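Local coordinates for protein galactokinase (Bifidobacterium longum subsp. infantis ATCC 15697 = JCM 1222 = DSM 20088, PDB 6TEQ) that probably transfers a phosphate from ATP to galactose, as GHMP-family galactokinases do, and binds 2-deoxy-2-fluoro-galactose in its sugar pocket, at residues 264-267 / 268-271; 280-283 / 284-288; 299-302 / 303-307; 311-314 / 315-319. All blocks are in the same frame, centred on the assembly; numbering follows the deposited sequence. Where two conformers were deposited one is given.

Three consecutive helices carry all four contacts. Contact 1 opens helix 267-276, contact 2 lies on helix 280-289, and contacts 3 and 4 both use the long helix 294-318, with centres about 18 Å apart. Contacts 1, 2 and 3 pack together, their centres about 11 to 14 Å from each other: Leu267 and Ala271 meet the valines and Ile307 of contact 3, Leu288 lies on Val300, and Thr270 touches Thr287. Contact 4 sits further along the last helix, its centre about 23 Å from that of contact 1. The three helices thus pack as one unit, in which helix 294-318 brings contact 3 beside the sugar-binding residues Glu46 and His47, whereas contact 2 faces outward.

Contact 1 (264-267 / 268-271)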
loop_
_atom_site.group_PDB
_atom_site.type_symbol
_atom_site.label_atom_id
_atom_site.label_comp_id
_atom_site.label_asym_id
_atom_site.label_seq_id
_atom_site.Cartn_x
_atom_site.Cartn_y
_atom_site.Cartn_z
ATOM N N VAL A 264 18.512 14.689 13.978
ATOM C CA VAL A 264 17.093 14.508 14.262
ATOM C C VAL A 264 16.788 13.032 14.198
ATOM O O VAL A 264 17.427 12.286 13.457
ATOM C CB VAL A 264 16.180 15.335 13.334
ATOM C CG1 VAL A 264 16.372 16.836 13.584
ATOM C CG2 VAL A 264 16.413 15.038 11.846
ATOM N N ALA A 265 15.793 12.624 14.938
ATOM C CA ALA A 265 15.436 11.175 14.964
ATOM C C ALA A 265 14.813 10.766 13.618
ATOM O O ALA A 265 14.973 9.574 13.213
ATOM C CB ALA A 265 14.445 10.901 16.038
ATOM N N ASN A 266 14.139 11.722 12.965
ATOM C CA ASN A 266 13.493 11.445 11.664
ATOM C C ASN A 266 13.215 12.757 10.920
ATOM O O ASN A 266 13.177 13.830 11.545
ATOM C CB ASN A 266 12.230 10.591 11.805
ATOM C CG ASN A 266 11.252 11.141 12.823
ATOM O OD1 ASN A 266 10.738 12.219 12.582
ATOM N ND2 ASN A 266 11.007 10.448 13.939
ATOM N N LEU A 267 12.911 12.665 9.613
ATOM C CA LEU A 267 12.740 13.889 8.830
ATOM C C LEU A 267 11.447 14.602 9.172
ATOM O O LEU A 267 11.277 15.731 8.765
ATOM C CB LEU A 267 12.879 13.587 7.346
ATOM C CG LEU A 267 14.322 13.226 6.922
ATOM C CD1 LEU A 267 14.384 12.778 5.475
ATOM C CD2 LEU A 267 15.321 14.344 7.158
ATOM N N ARG A 268 10.508 13.925 9.804
ATOM C CA ARG A 268 9.297 14.624 10.268
ATOM C C ARG A 268 9.662 15.719 11.255
ATOM O O ARG A 268 8.994 16.765 11.215
ATOM C CB ARG A 268 8.333 13.644 10.858
ATOM C CG ARG A 268 7.123 14.265 11.505
ATOM C CD ARG A 268 6.137 14.918 10.529
ATOM N NE ARG A 268 4.898 15.256 11.225
ATOM C CZ ARG A 268 3.908 14.422 11.481
ATOM N NH1 ARG A 268 4.031 13.141 11.197
ATOM N NH2 ARG A 268 2.849 14.848 12.151
ATOM N N VAL A 269 10.626 15.486 12.143
ATOM C CA VAL A 269 11.129 16.589 13.014
ATOM C C VAL A 269 11.527 17.815 12.151
ATOM O O VAL A 269 11.108 18.925 12.420
ATOM C CB VAL A 269 12.317 16.109 13.847
ATOM C CG1 VAL A 269 12.822 17.284 14.704
ATOM C CG2 VAL A 269 12.038 14.860 14.635
ATOM N N THR A 270 12.364 17.600 11.161
ATOM C CA THR A 270 12.848 18.644 10.233
ATOM C C THR A 270 11.605 19.315 9.584
ATOM O O THR A 270 11.488 20.547 9.508
ATOM C CB THR A 270 13.760 17.984 9.205
ATOM O OG1 THR A 270 14.789 17.243 9.877
ATOM C CG2 THR A 270 14.250 19.010 8.211
ATOM N N ALA A 271 10.759 18.518 8.933
ATOM C CA ALA A 271 9.586 19.021 8.184
ATOM C C ALA A 271 8.681 19.897 9.058
ATOM O O ALA A 271 8.145 20.938 8.598
ATOM C CB ALA A 271 8.814 17.846 7.696
#
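Asn266 turns its side chain over the start of the helix and accepts the amide of Val269, with OD1 3.3 Å from Val269 N and an N-H...O angle of 150°. CG stands between the backbone N and the carbonyl carbon (chi1 52°), and this turns the amide toward the helix start. The N-H arrives roughly head-on to the C=O but tilted 22° from its plane. The same N-H makes a weak, bent bond to the backbone oxygen Asn266 O, 3.1 Å from Val269 N, so two oxygens of one residue share one donor. From the next carbonyl the regular helix bonding takes over: Ala271 N reaches Leu267 O at 2.8 Å, almost straight.

On another side of the turn, Val264 CG1 packs on Val269 CG1 at 3.7 Å, the two valines sliding past each other in opposite directions. The other methyl of Val264, CG2, lies 3.4 Å from Thr270 OG1, with the side chains at about a right angle. Arg268 leads away to a buried end, where NH1 forms a salt bridge with Asp207 and bonds to Ala52 O, and NE a salt bridge with Asp272. Leu267 is packed between Cys255 and Leu262 of helix 247-262 and Val300 and Val303 of helix 294-318. An asparagine oxygen serving a first-turn amide, for which the helix offers no carbonyl four residues back, marks an N-cap, here of helix 267-276.

Contact 2 (280-283 / 284-288)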
loop_
_atom_site.group_PDB
_atom_site.type_symbol
_atom_site.label_atom_id
_atom_site.label_comp_id
_atom_site.label_asym_id
_atom_site.label_seq_id
_atom_site.Cartn_x
_atom_site.Cartn_y
_atom_site.Cartn_z
ATOM N N GLN A 280 9.101 29.774 5.352
ATOM C CA GLN A 280 9.311 28.322 5.133
ATOM C C GLN A 280 10.439 28.142 4.111
ATOM O O GLN A 280 11.189 27.145 4.206
ATOM C CB GLN A 280 8.027 27.703 4.600
ATOM C CG GLN A 280 6.882 27.703 5.607
ATOM C CD GLN A 280 5.584 27.097 5.127
ATOM O OE1 GLN A 280 5.259 27.081 3.932
ATOM N NE2 GLN A 280 4.800 26.587 6.074
ATOM N N PHE A 281 10.528 29.035 3.119
ATOM C CA PHE A 281 11.659 29.009 2.131
ATOM C C PHE A 281 13.002 29.095 2.815
ATOM O O PHE A 281 13.966 28.327 2.516
ATOM C CB PHE A 281 11.506 30.083 1.057
ATOM C CG PHE A 281 10.161 30.064 0.387
ATOM C CD1 PHE A 281 9.733 28.991 -0.381
ATOM C CD2 PHE A 281 9.358 31.187 0.462
ATOM C CE1 PHE A 281 8.487 28.997 -0.986
ATOM C CE2 PHE A 281 8.126 31.207 -0.141
ATOM C CZ PHE A 281 7.723 30.144 -0.894
ATOM N N GLN A 282 13.078 30.023 3.720
ATOM C CA GLN A 282 14.368 30.235 4.410
ATOM C C GLN A 282 14.627 29.003 5.303
ATOM O O GLN A 282 15.769 28.558 5.360
ATOM C CB GLN A 282 14.399 31.491 5.218
ATOM C CG GLN A 282 15.746 31.737 5.858
ATOM C CD GLN A 282 16.862 31.967 4.881
ATOM O OE1 GLN A 282 16.639 32.323 3.736
ATOM N NE2 GLN A 282 18.083 31.812 5.358
ATOM N N ALA A 283 13.616 28.447 5.972
ATOM C CA ALA A 283 13.829 27.279 6.883
ATOM C C ALA A 283 14.306 26.087 6.056
ATOM O O ALA A 283 15.255 25.387 6.428
ATOM C CB ALA A 283 12.596 26.965 7.674
ATOM N N LEU A 284 13.747 25.915 4.872
ATOM C CA LEU A 284 14.150 24.809 3.983
ATOM C C LEU A 284 15.614 25.076 3.559
ATOM O O LEU A 284 16.408 24.173 3.568
ATOM C CB LEU A 284 13.187 24.679 2.821
ATOM C CG LEU A 284 13.565 23.617 1.782
ATOM C CD1 LEU A 284 13.627 22.250 2.395
ATOM C CD2 LEU A 284 12.682 23.662 0.549
ATOM N N LYS A 285 15.897 26.278 3.065
ATOM C CA LYS A 285 17.250 26.614 2.596
ATOM C C LYS A 285 18.289 26.263 3.675
ATOM O O LYS A 285 19.301 25.701 3.357
ATOM C CB LYS A 285 17.279 28.091 2.188
ATOM C CG LYS A 285 18.654 28.689 1.924
ATOM C CD LYS A 285 19.370 27.988 0.837
ATOM C CE LYS A 285 20.595 28.786 0.489
ATOM N NZ LYS A 285 21.623 28.010 -0.218
ATOM N N GLU A 286 18.017 26.608 4.913
ATOM C CA GLU A 286 19.011 26.417 5.992
ATOM C C GLU A 286 19.163 24.918 6.208
ATOM O O GLU A 286 20.276 24.479 6.571
ATOM C CB GLU A 286 18.643 27.182 7.242
ATOM C CG GLU A 286 18.761 28.695 7.038
ATOM C CD GLU A 286 18.262 29.523 8.202
ATOM O OE1 GLU A 286 17.740 28.930 9.154
ATOM O OE2 GLU A 286 18.335 30.746 8.105
ATOM N N THR A 287 18.086 24.158 6.058
ATOM C CA THR A 287 18.172 22.703 6.223
ATOM C C THR A 287 18.989 22.133 5.086
ATOM O O THR A 287 19.894 21.382 5.351
ATOM C CB THR A 287 16.785 22.068 6.225
ATOM O OG1 THR A 287 16.021 22.665 7.275
ATOM C CG2 THR A 287 16.881 20.570 6.304
ATOM N N LEU A 288 18.664 22.476 3.847
ATOM C CA LEU A 288 19.380 21.826 2.721
ATOM C C LEU A 288 20.848 22.265 2.737
ATOM O O LEU A 288 21.678 21.454 2.309
ATOM C CB LEU A 288 18.703 22.183 1.412
ATOM C CG LEU A 288 17.257 21.789 1.303
ATOM C CD1 LEU A 288 16.722 22.082 -0.087
ATOM C CD2 LEU A 288 17.049 20.341 1.704
#
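Glu286 reaches back one turn along helix 280-289 to meet Gln282, and its side chain can be followed atom by atom. Glu286 CB, the first atom out, lies 3.7 Å from the carbonyl oxygen Gln282 O. CG stands beside the backbone N, opposite the carbonyl carbon (chi1 -69°), which sends the chain toward the preceding turn; Glu286 CG lies 3.4 Å from Gln282 O and also touches the amide nitrogen Gln282 NE2. Beyond CG the chain is extended, and Glu286 CD comes 3.7 Å from Gln282 NE2. At the tip, Glu286 OE2 accepts from Gln282 NE2 at 3.0 Å, with an N-H...O angle of 173°. The oxygen is used on its anti side, 31° out of the carboxylate plane, while it lies nearly in the plane of the donating amide. The amide and carboxylate planes stand nearly at right angles.

Gln282 meets it halfway by bending at chi2. Elsewhere on the turn, Ala283 O takes two bonds from Thr287: one from its amide N at 3.1 Å and one from its hydroxyl OG1 at 3.0 Å, arriving from opposite faces of the carbonyl plane. Thr287 packs on Thr270 and Ile274 of helix 267-276, and Lys285 NZ forms a salt bridge with Asp289. The Gln282-Glu286 link is an i,i+4 side-chain bond on the solvent side of a surface alpha-helix, well away from the sugar site.

Contact 3 (299-302 / 303-307); sequences RVRH and VVTEI
Carbonyls of Arg299, Val300, Arg301 and His302 each take the amide N-H four residues on, from Val303 to Glu306, in plain alpha-helical bonding. Arg301 O accepts twice, for the hydroxyl Thr305 OG1 also reaches it at 2.9 Å, from the opposite face of the carbonyl plane to Thr305 N. With chi1 at 64°, OG1 sits between the backbone N and carbonyl carbon of its own residue, swung back toward the preceding turn.

His302 and Glu306 run side by side in the same direction. Glu306 CB sits over one face of the imidazole, 4.0 Å from the centroid of the His302 ring, a CH-pi contact, and touches His302 CE1 at 3.7 Å. Both polar ends are tied elsewhere: His302 ND1 to Ser335 OG and NE2 to Glu46 O; Glu306 OE1 to Arg309, and OE2 to Ser332 OG and the amides of Gly45 and Glu46. These bonds tie the pair to the backbone of Gly45 and Glu46 and may thereby position the segment carrying the sugar-binding residues Glu46 and His47.

Val300 CG1 and Val304 CG2, 4.1 Å apart, line another side. There helix 294-318 packs against helices 267-276 and 280-289, while Val300 and Val303 also lie on helix 247-262.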
loop_
_atom_site.group_PDB
_atom_site.type_symbol
_atom_site.label_atom_id
_atom_site.label_comp_id
_atom_site.label_asym_id
_atom_site.label_seq_id
_atom_site.Cartn_x
_atom_site.Cartn_y
_atom_site.Cartn_z
ATOM N N ARG A 299 16.174 14.593 -1.992
ATOM C CA ARG A 299 15.347 13.640 -1.225
ATOM C C ARG A 299 14.672 14.346 -0.039
ATOM O O ARG A 299 13.471 14.131 0.166
ATOM C CB ARG A 299 16.122 12.442 -0.716
ATOM C CG ARG A 299 16.931 11.674 -1.745
ATOM C CD ARG A 299 16.123 11.233 -2.940
ATOM N NE ARG A 299 16.851 10.348 -3.806
ATOM C CZ ARG A 299 17.159 10.529 -5.108
ATOM N NH1 ARG A 299 16.748 11.599 -5.793
ATOM N NH2 ARG A 299 17.893 9.608 -5.726
ATOM N N VAL A 300 15.394 15.122 0.731
ATOM C CA VAL A 300 14.849 15.887 1.899
ATOM C C VAL A 300 13.804 16.899 1.457
ATOM O O VAL A 300 12.709 16.972 2.031
ATOM C CB VAL A 300 15.951 16.515 2.758
ATOM C CG1 VAL A 300 15.408 17.503 3.829
ATOM C CG2 VAL A 300 16.705 15.389 3.423
ATOM N N ARG A 301 14.046 17.596 0.366
ATOM C CA ARG A 301 13.044 18.564 -0.139
ATOM C C ARG A 301 11.745 17.804 -0.450
ATOM O O ARG A 301 10.678 18.295 -0.141
ATOM C CB ARG A 301 13.615 19.359 -1.303
ATOM C CG ARG A 301 12.604 20.299 -1.935
ATOM C CD ARG A 301 13.285 21.322 -2.787
ATOM N NE ARG A 301 13.868 20.660 -3.900
ATOM C CZ ARG A 301 15.051 20.907 -4.367
ATOM N NH1 ARG A 301 15.794 21.832 -3.753
ATOM N NH2 ARG A 301 15.505 20.187 -5.391
ATOM N N HIS A 302 11.819 16.659 -1.150
ATOM C CA HIS A 302 10.616 15.867 -1.427
ATOM C C HIS A 302 9.959 15.611 -0.078
ATOM O O HIS A 302 8.764 15.832 -0.001
ATOM C CB HIS A 302 10.951 14.543 -2.126
ATOM C CG HIS A 302 9.736 13.691 -2.084
ATOM N ND1 HIS A 302 8.678 13.952 -2.856
ATOM C CD2 HIS A 302 9.418 12.652 -1.291
ATOM C CE1 HIS A 302 7.658 13.175 -2.512
ATOM N NE2 HIS A 302 8.106 12.330 -1.562
ATOM N N VAL A 303 10.675 15.058 0.939
ATOM C CA VAL A 303 9.949 14.548 2.122
ATOM C C VAL A 303 9.239 15.729 2.802
ATOM O O VAL A 303 8.092 15.620 3.241
ATOM C CB VAL A 303 10.893 13.803 3.065
ATOM C CG1 VAL A 303 10.206 13.453 4.349
ATOM C CG2 VAL A 303 11.423 12.536 2.388
ATOM N N VAL A 304 9.932 16.834 2.894
ATOM C CA VAL A 304 9.434 17.991 3.657
ATOM C C VAL A 304 8.225 18.544 2.935
ATOM O O VAL A 304 7.218 18.785 3.590
ATOM C CB VAL A 304 10.524 19.054 3.795
ATOM C CG1 VAL A 304 9.957 20.402 4.178
ATOM C CG2 VAL A 304 11.572 18.588 4.760
ATOM N N THR A 305 8.306 18.758 1.647
ATOM C CA THR A 305 7.195 19.358 0.860
ATOM C C THR A 305 6.016 18.383 0.804
ATOM O O THR A 305 4.865 18.800 0.804
ATOM C CB THR A 305 7.641 19.890 -0.504
ATOM O OG1 THR A 305 8.103 18.808 -1.312
ATOM C CG2 THR A 305 8.681 20.999 -0.364
ATOM N N GLU A 306 6.306 17.082 0.731
ATOM C CA GLU A 306 5.225 16.078 0.583
ATOM C C GLU A 306 4.434 16.064 1.884
ATOM O O GLU A 306 3.168 15.892 1.820
ATOM C CB GLU A 306 5.821 14.701 0.258
ATOM C CG GLU A 306 4.795 13.656 -0.049
ATOM C CD GLU A 306 4.142 13.735 -1.408
ATOM O OE1 GLU A 306 4.347 14.740 -2.137
ATOM O OE2 GLU A 306 3.389 12.807 -1.675
ATOM N N ILE A 307 5.079 16.080 3.034
ATOM C CA ILE A 307 4.343 16.032 4.316
ATOM C C ILE A 307 3.379 17.227 4.352
ATOM O O ILE A 307 2.172 17.032 4.687
ATOM C CB ILE A 307 5.291 15.984 5.524
ATOM C CG1 ILE A 307 6.104 14.673 5.572
ATOM C CG2 ILE A 307 4.530 16.188 6.813
ATOM C CD1 ILE A 307 7.237 14.627 6.590
#

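Contact 4 (311-314 / 315-319); sequences RSFV and RAFAQ
Phe313 and Phe317, an i,i+4 aromatic pair, stand on the last turns of helix 294-318. Their side chains point the same way and lie side by side, the ring planes only 13° apart. The rings are slid past one another, however, with centroids 5.9 Å apart, and barely overlap, so this is no full stack. The nearest approaches are Phe313 CE2 to Phe317 CB, 4.1 Å, and Phe313 CZ to Phe317 CD1, equally far. CG lies opposite the backbone N in both residues (chi1 -174° in Phe313 and -154° in Phe317), which sends both rings to the same side of the helix.

Beneath the rings the helix is regular. Phe317 N donates to Phe313 O at 2.9 Å, nearly straight, and Phe317 CB lies 3.5 Å from the same oxygen. Ala316 N is bonded to Ser312 O, also at 2.9 Å, and Arg315 N to Arg311 O. The bond from Ala318 N to Val314 O is longer at 3.2 Å.

The aromatic side of the helix is buried. This is where helix 294-318 of the GHMP kinase fold packs against the helix that follows it, 322-338, and against strand 54-70: Phe313 meets Phe329 with the rings nearly parallel and rests on Ala325 and Leu56, while Phe317 is met edge-to-face by Tyr228 and also touches Phe223 and Ile322. Ala316, whose CB is 3.5 Å from Ser312 O, lies on Ala324 of helix 322-338. The Arg315 side chain leads away from this packing on the exposed side, bending at chi3.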
loop_
_atom_site.group_PDB
_atom_site.type_symbol
_atom_site.label_atom_id
_atom_site.label_comp_id
_atom_site.label_asym_id
_atom_site.label_seq_id
_atom_site.Cartn_x
_atom_site.Cartn_y
_atom_site.Cartn_z
ATOM N N ARG A 311 -1.239 17.688 4.461
ATOM C CA ARG A 311 -2.096 18.654 5.194
ATOM C C ARG A 311 -2.911 19.455 4.167
ATOM O O ARG A 311 -4.159 19.516 4.282
ATOM C CB ARG A 311 -1.252 19.602 6.043
ATOM C CG ARG A 311 -0.358 18.890 7.046
ATOM C CD ARG A 311 0.175 19.860 8.081
ATOM N NE ARG A 311 1.355 19.341 8.809
ATOM C CZ ARG A 311 1.279 18.631 9.890
ATOM N NH1 ARG A 311 0.080 18.392 10.404
ATOM N NH2 ARG A 311 2.395 18.205 10.478
ATOM N N SER A 312 -2.237 20.001 3.162
ATOM C CA SER A 312 -2.892 20.851 2.139
ATOM C C SER A 312 -4.049 20.101 1.454
ATOM O O SER A 312 -5.076 20.713 1.161
ATOM C CB SER A 312 -1.934 21.378 1.181
ATOM O OG SER A 312 -1.037 22.267 1.881
ATOM N N PHE A 313 -3.822 18.814 1.160
ATOM C CA PHE A 313 -4.813 18.037 0.457
ATOM C C PHE A 313 -6.033 17.836 1.350
ATOM O O PHE A 313 -7.146 17.856 0.851
ATOM C CB PHE A 313 -4.190 16.719 -0.024
ATOM C CG PHE A 313 -5.139 15.944 -0.876
ATOM C CD1 PHE A 313 -5.121 16.031 -2.252
ATOM C CD2 PHE A 313 -6.045 15.100 -0.293
ATOM C CE1 PHE A 313 -5.980 15.281 -3.040
ATOM C CE2 PHE A 313 -6.937 14.394 -1.078
ATOM C CZ PHE A 313 -6.916 14.493 -2.446
ATOM N N VAL A 314 -5.810 17.412 2.611
ATOM C CA VAL A 314 -6.920 17.172 3.542
ATOM C C VAL A 314 -7.775 18.452 3.585
ATOM O O VAL A 314 -9.003 18.358 3.568
ATOM C CB VAL A 314 -6.323 16.753 4.902
ATOM C CG1 VAL A 314 -7.307 16.853 6.006
ATOM C CG2 VAL A 314 -5.744 15.324 4.789
ATOM N N ARG A 315 -7.165 19.605 3.608
ATOM C CA ARG A 315 -7.912 20.874 3.671
ATOM C C ARG A 315 -8.635 21.114 2.326
ATOM O O ARG A 315 -9.863 21.388 2.335
ATOM C CB ARG A 315 -6.963 22.023 3.962
ATOM C CG ARG A 315 -7.671 23.366 3.896
ATOM C CD ARG A 315 -6.688 24.469 4.048
ATOM N NE ARG A 315 -6.249 24.567 5.419
ATOM C CZ ARG A 315 -5.389 25.481 5.850
ATOM N NH1 ARG A 315 -4.884 26.402 5.015
ATOM N NH2 ARG A 315 -5.078 25.466 7.132
ATOM N N ALA A 316 -7.943 20.915 1.209
ATOM C CA ALA A 316 -8.528 21.198 -0.126
ATOM C C ALA A 316 -9.737 20.316 -0.350
ATOM O O ALA A 316 -10.777 20.758 -0.808
ATOM C CB ALA A 316 -7.535 21.033 -1.240
ATOM N N PHE A 317 -9.586 19.015 -0.076
ATOM C CA PHE A 317 -10.699 18.105 -0.362
ATOM C C PHE A 317 -11.883 18.417 0.546
ATOM O O PHE A 317 -13.036 18.365 0.094
ATOM C CB PHE A 317 -10.247 16.640 -0.293
ATOM C CG PHE A 317 -11.088 15.743 -1.131
ATOM C CD1 PHE A 317 -10.841 15.629 -2.490
ATOM C CD2 PHE A 317 -12.171 15.079 -0.581
ATOM C CE1 PHE A 317 -11.662 14.831 -3.275
ATOM C CE2 PHE A 317 -13.013 14.326 -1.361
ATOM C CZ PHE A 317 -12.774 14.230 -2.712
ATOM N N ALA A 318 -11.661 18.673 1.843
ATOM C CA ALA A 318 -12.754 19.038 2.776
ATOM C C ALA A 318 -13.443 20.320 2.317
ATOM O O ALA A 318 -14.643 20.464 2.535
ATOM C CB ALA A 318 -12.161 19.190 4.157
ATOM N N GLN A 319 -12.737 21.204 1.640
ATOM C CA GLN A 319 -13.304 22.462 1.119
ATOM C C GLN A 319 -13.969 22.263 -0.240
ATOM O O GLN A 319 -14.558 23.224 -0.752
ATOM C CB GLN A 319 -12.261 23.532 1.025
ATOM C CG GLN A 319 -11.831 24.079 2.337
ATOM C CD GLN A 319 -10.784 25.150 2.222
ATOM O OE1 GLN A 319 -10.185 25.339 1.168
ATOM N NE2 GLN A 319 -10.463 25.716 3.361
#